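Local structure of transcriptional regulator, crp family (Thermotoga maritima, 1O5L) at residues C21-V26 with I98-K103; E48-T53 with I65-P70. The protein probably binds DNA and regulates transcription as a member of the Crp family, its modelled part including a cyclic nucleotide-binding domain. All coordinates share one frame; numbering follows the deposited sequence.

Contact 1 (C21-V26 with I98-K103); sequences CGKVIV and ILSIPK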
loop_
_atom_site.group_PDB
_atom_site.type_symbol
_atom_site.label_atom_id
_atom_site.label_comp_id
_atom_site.label_asym_id
_atom_site.label_seq_id
_atom_site.Cartn_x
_atom_site.Cartn_y
_atom_site.Cartn_z
ATOM N N CYS A 21 15.691 16.722 7.668
ATOM C CA CYS A 21 14.772 15.966 8.511
ATOM C C CYS A 21 15.373 14.673 9.076
ATOM O O CYS A 21 14.753 13.996 9.875
ATOM C CB CYS A 21 13.542 15.602 7.664
ATOM S SG CYS A 21 12.780 17.059 6.905
ATOM N N GLY A 22 16.580 14.327 8.666
ATOM C CA GLY A 22 17.107 13.021 9.024
ATOM C C GLY A 22 18.602 12.961 9.065
ATOM O O GLY A 22 19.258 13.930 8.730
ATOM N N LYS A 23 19.130 11.825 9.496
ATOM C CA LYS A 23 20.554 11.590 9.448
ATOM C C LYS A 23 20.961 10.899 8.155
ATOM O O LYS A 23 20.165 10.232 7.508
ATOM C CB LYS A 23 21.038 10.786 10.660
ATOM C CG LYS A 23 20.531 9.361 10.760
ATOM C CD LYS A 23 21.074 8.698 12.044
ATOM C CE LYS A 23 20.522 7.262 12.238
ATOM N NZ LYS A 23 21.595 6.356 12.793
ATOM N N VAL A 24 22.225 11.068 7.800
ATOM C CA VAL A 24 22.778 10.442 6.621
ATOM C C VAL A 24 23.630 9.255 7.043
ATOM O O VAL A 24 24.407 9.341 7.992
ATOM C CB VAL A 24 23.586 11.459 5.789
ATOM C CG1 VAL A 24 24.389 10.760 4.670
ATOM C CG2 VAL A 24 22.631 12.533 5.213
ATOM N N ILE A 25 23.442 8.138 6.337
ATOM C CA ILE A 25 24.246 6.946 6.574
ATOM C C ILE A 25 24.802 6.453 5.258
ATOM O O ILE A 25 24.077 6.376 4.256
ATOM C CB ILE A 25 23.433 5.805 7.244
ATOM C CG1 ILE A 25 22.648 6.287 8.445
ATOM C CG2 ILE A 25 24.390 4.693 7.759
ATOM C CD1 ILE A 25 21.438 5.408 8.719
ATOM N N VAL A 26 26.085 6.091 5.296
ATOM C CA VAL A 26 26.821 5.635 4.138
ATOM C C VAL A 26 27.236 4.153 4.276
ATOM O O VAL A 26 27.494 3.663 5.392
ATOM C CB VAL A 26 28.072 6.529 3.890
ATOM C CG1 VAL A 26 27.698 8.026 3.923
ATOM C CG2 VAL A 26 29.161 6.241 4.892
ATOM N N ILE A 98 22.272 7.014 2.276
ATOM C CA ILE A 98 20.870 6.902 2.591
ATOM C C ILE A 98 20.505 7.983 3.589
ATOM O O ILE A 98 21.327 8.391 4.402
ATOM C CB ILE A 98 20.630 5.461 3.133
ATOM C CG1 ILE A 98 20.538 4.511 1.935
ATOM C CG2 ILE A 98 19.375 5.326 4.050
ATOM C CD1 ILE A 98 20.658 3.054 2.317
ATOM N N LEU A 99 19.257 8.449 3.489
ATOM C CA LEU A 99 18.664 9.364 4.448
ATOM C C LEU A 99 17.721 8.542 5.319
ATOM O O LEU A 99 16.917 7.749 4.794
ATOM C CB LEU A 99 17.876 10.467 3.737
ATOM C CG LEU A 99 17.062 11.492 4.555
ATOM C CD1 LEU A 99 17.900 12.305 5.573
ATOM C CD2 LEU A 99 16.337 12.432 3.561
ATOM N N SER A 100 17.815 8.767 6.631
ATOM C CA SER A 100 17.069 8.038 7.619
ATOM C C SER A 100 16.242 9.044 8.438
ATOM O O SER A 100 16.804 9.819 9.217
ATOM C CB SER A 100 18.063 7.290 8.540
ATOM O OG SER A 100 17.397 6.431 9.466
ATOM N N ILE A 101 14.932 9.042 8.240
ATOM C CA ILE A 101 14.017 9.924 8.961
ATOM C C ILE A 101 13.193 9.132 9.993
ATOM O O ILE A 101 12.573 8.150 9.615
ATOM C CB ILE A 101 13.029 10.608 7.963
ATOM C CG1 ILE A 101 13.809 11.333 6.845
ATOM C CG2 ILE A 101 12.110 11.558 8.696
ATOM C CD1 ILE A 101 12.934 11.946 5.796
ATOM N N PRO A 102 13.119 9.600 11.240
ATOM C CA PRO A 102 12.256 8.978 12.249
ATOM C C PRO A 102 10.795 8.923 11.797
ATOM O O PRO A 102 10.265 9.889 11.216
ATOM C CB PRO A 102 12.422 9.871 13.504
ATOM C CG PRO A 102 13.676 10.658 13.292
ATOM C CD PRO A 102 13.853 10.758 11.782
ATOM N N LYS A 103 10.161 7.776 12.038
ATOM C CA LYS A 103 8.801 7.538 11.582
ATOM C C LYS A 103 7.812 8.650 11.986
ATOM O O LYS A 103 6.950 9.023 11.199
ATOM C CB LYS A 103 8.301 6.181 12.084
ATOM C CG LYS A 103 8.086 5.176 10.980
ATOM C CD LYS A 103 7.210 3.955 11.424
ATOM C CE LYS A 103 8.010 2.680 11.468
ATOM N NZ LYS A 103 7.157 1.532 11.902
#
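L99 lays its CD1 methyl over the backbone of G22, 3.6 Å from G22 CA, where an antiparallel strand pair of the cyclic nucleotide-binding beta-roll begins. CG stands anti to the backbone N (chi1 175°), and the end of the leucine comes nearer to 21-26 than its start. G22 suits this spot because a side chain on it would run into S100 O and L99 CD1. Strand 23-26 is at the sheet edge within this chain, and 98-102 separates it from strand 42-48. K23 with S100 and I25 with I98 form hydrogen-bonded pairs, the shortest link being I98 N to I25 O at 2.8 Å; V24 and L99 make the non-hydrogen-bonded pair between them. The side chains of K23, I25, I98 and S100 share one face. There S100 CB meets K23 CG and I25 CD1, each at 3.9 Å, while its OG is hydrogen-bonded to D42 OD2. Next to G22, C21 CB and I101 CD1 pack loosely, and both residues also reach helix 103-112, on L109 and F106. P102 is the N-cap residue of that helix, and its ring CD lies 3.9 Å from C21 O.

Contact 2 (E48-T53 with I65-P70); sequences EGTLKT and IDEIKP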
loop_
_atom_site.group_PDB
_atom_site.type_symbol
_atom_site.label_atom_id
_atom_site.label_comp_id
_atom_site.label_asym_id
_atom_site.label_seq_id
_atom_site.Cartn_x
_atom_site.Cartn_y
_atom_site.Cartn_z
ATOM N N GLU A 48 22.061 8.329 -3.093
ATOM C CA GLU A 48 23.012 8.062 -4.148
ATOM C C GLU A 48 23.588 6.653 -4.040
ATOM O O GLU A 48 23.656 6.092 -2.944
ATOM C CB GLU A 48 24.130 9.097 -4.191
ATOM C CG GLU A 48 24.595 9.666 -2.874
ATOM C CD GLU A 48 25.710 10.704 -3.073
ATOM O OE1 GLU A 48 26.863 10.286 -3.389
ATOM O OE2 GLU A 48 25.410 11.932 -2.954
ATOM N N GLY A 49 23.989 6.101 -5.190
ATOM C CA GLY A 49 24.502 4.742 -5.280
ATOM C C GLY A 49 23.482 3.756 -5.845
ATOM O O GLY A 49 22.677 4.104 -6.712
ATOM N N THR A 50 23.547 2.514 -5.375
ATOM C CA THR A 50 22.693 1.433 -5.864
ATOM C C THR A 50 22.585 0.357 -4.776
ATOM O O THR A 50 23.598 -0.082 -4.218
ATOM C CB THR A 50 23.281 0.777 -7.167
ATOM O OG1 THR A 50 23.525 1.750 -8.187
ATOM C CG2 THR A 50 22.267 -0.139 -7.826
ATOM N N LEU A 51 21.354 -0.086 -4.510
ATOM C CA LEU A 51 21.104 -1.160 -3.571
ATOM C C LEU A 51 20.608 -2.402 -4.303
ATOM O O LEU A 51 20.067 -2.296 -5.407
ATOM C CB LEU A 51 20.080 -0.720 -2.541
ATOM C CG LEU A 51 20.393 0.612 -1.858
ATOM C CD1 LEU A 51 19.311 0.940 -0.889
ATOM C CD2 LEU A 51 21.755 0.551 -1.157
ATOM N N LYS A 52 20.814 -3.568 -3.680
ATOM C CA LYS A 52 20.248 -4.858 -4.123
ATOM C C LYS A 52 19.334 -5.447 -3.059
ATOM O O LYS A 52 19.661 -5.433 -1.864
ATOM C CB LYS A 52 21.367 -5.846 -4.433
ATOM C CG LYS A 52 22.030 -5.557 -5.767
ATOM C CD LYS A 52 23.529 -5.617 -5.709
ATOM C CE LYS A 52 24.048 -7.050 -5.575
ATOM N NZ LYS A 52 25.214 -7.261 -6.520
ATOM N N THR A 53 18.172 -5.931 -3.487
ATOM C CA THR A 53 17.261 -6.610 -2.591
ATOM C C THR A 53 17.349 -8.103 -2.880
ATOM O O THR A 53 17.280 -8.515 -4.045
ATOM C CB THR A 53 15.805 -6.083 -2.712
ATOM O OG1 THR A 53 15.314 -6.170 -4.059
ATOM C CG2 THR A 53 15.707 -4.605 -2.363
ATOM N N ILE A 65 16.298 -10.030 -6.037
ATOM C CA ILE A 65 14.924 -9.718 -6.412
ATOM C C ILE A 65 14.896 -8.486 -7.303
ATOM O O ILE A 65 14.210 -8.460 -8.309
ATOM C CB ILE A 65 14.084 -9.467 -5.089
ATOM C CG1 ILE A 65 13.939 -10.766 -4.277
ATOM C CG2 ILE A 65 12.698 -8.883 -5.357
ATOM C CD1 ILE A 65 13.538 -11.998 -5.086
ATOM N N ASP A 66 15.602 -7.440 -6.888
ATOM C CA ASP A 66 15.627 -6.192 -7.617
ATOM C C ASP A 66 16.862 -5.372 -7.296
ATOM O O ASP A 66 17.664 -5.719 -6.428
ATOM C CB ASP A 66 14.371 -5.365 -7.284
ATOM C CG ASP A 66 13.786 -4.637 -8.505
ATOM O OD1 ASP A 66 14.485 -4.463 -9.549
ATOM O OD2 ASP A 66 12.604 -4.219 -8.504
ATOM N N GLU A 67 16.988 -4.278 -8.040
ATOM C CA GLU A 67 17.885 -3.189 -7.725
ATOM C C GLU A 67 17.087 -1.979 -7.278
ATOM O O GLU A 67 15.940 -1.826 -7.673
ATOM C CB GLU A 67 18.698 -2.800 -8.959
ATOM C CG GLU A 67 19.876 -3.703 -9.203
ATOM C CD GLU A 67 20.829 -3.186 -10.271
ATOM O OE1 GLU A 67 20.588 -2.078 -10.835
ATOM O OE2 GLU A 67 21.830 -3.900 -10.534
ATOM N N ILE A 68 17.704 -1.106 -6.471
ATOM C CA ILE A 68 17.125 0.210 -6.156
ATOM C C ILE A 68 18.088 1.309 -6.581
ATOM O O ILE A 68 19.232 1.306 -6.171
ATOM C CB ILE A 68 16.826 0.330 -4.678
ATOM C CG1 ILE A 68 16.051 -0.906 -4.190
ATOM C CG2 ILE A 68 16.032 1.658 -4.371
ATOM C CD1 ILE A 68 15.832 -0.924 -2.666
ATOM N N LYS A 69 17.622 2.212 -7.437
ATOM C CA LYS A 69 18.380 3.379 -7.862
ATOM C C LYS A 69 17.812 4.611 -7.161
ATOM O O LYS A 69 16.665 4.593 -6.719
ATOM C CB LYS A 69 18.290 3.558 -9.374
ATOM C CG LYS A 69 18.910 2.426 -10.207
ATOM C CD LYS A 69 20.432 2.588 -10.279
ATOM C CE LYS A 69 21.094 1.611 -11.251
ATOM N NZ LYS A 69 22.582 1.513 -10.994
ATOM N N PRO A 70 18.604 5.676 -7.033
ATOM C CA PRO A 70 18.137 6.868 -6.357
ATOM C C PRO A 70 17.161 7.678 -7.236
ATOM O O PRO A 70 17.222 7.553 -8.428
ATOM C CB PRO A 70 19.428 7.642 -6.072
ATOM C CG PRO A 70 20.559 6.850 -6.686
ATOM C CD PRO A 70 19.976 5.826 -7.548
#
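Strands 51-53 and 65-68 run antiparallel at 162°, their axes 4.7 Å apart, until I65 and D66 both face T53 in a classic beta bulge. T53 O accepts a bond from I65 N at 2.7 Å and a weak one from D66 N, while T53 N donates to D66 O. Ahead of the bulge, L51 and I68 exchange both backbone bonds: L51 N lies in the carbonyl plane of I68, whereas I68 N approaches L51 O from 38° above its plane. On the face that carries L51, T53 and I68, the CB atoms of L51 and I68 stand 4.0 Å apart, and T53 CG2 meets I68 CD1 at 3.7 Å, the two side chains crossing at about a right angle. K69 starts away from 48-53, but its chain bends at chi2 (-80°) and brings NZ back to T50 OG1, 3.0 Å away, its aliphatic part crossing the threonine obliquely, beside both OG1 and CG2. The same hydroxyl is hydrogen-bonded to E94. A valine at T50 would remove the hydroxyl and would probably leave the K69 ammonium group without its partner across the strands, free to swing away, and E94 without its bond. G49 takes backbone angles suited to glycine, and its carbonyl O touches P70 CD at 3.3 Å. This hairpin forms one end of a four-stranded sheet: strand 51-56 is paired on its other edge with 89-92, as in the K52 to V91 backbone bonding, and L51, I68 and P70 pack on L46 of strand 42-48 in the facing sheet.

In the fold
Both contacts are antiparallel pairs at the margin of a four-stranded sheet, but of different sheets of the beta-roll. Contact 1 brings together strands distant in sequence and is partly buried, with I98, L99, S100 and I101 inside; contact 2 joins neighbouring strands of a hairpin and lies mostly at the surface, though T50 and L51 are buried. Polar links across contact 1 are confined to the backbone, whereas contact 2 adds a lysine-threonine bond and a bulge. Contact 1 leads directly into helix 103-112. Their centres are about 17 Å apart, yet the sheets meet between them, I98 CD1 packing 4.1 Å from L51 CD1.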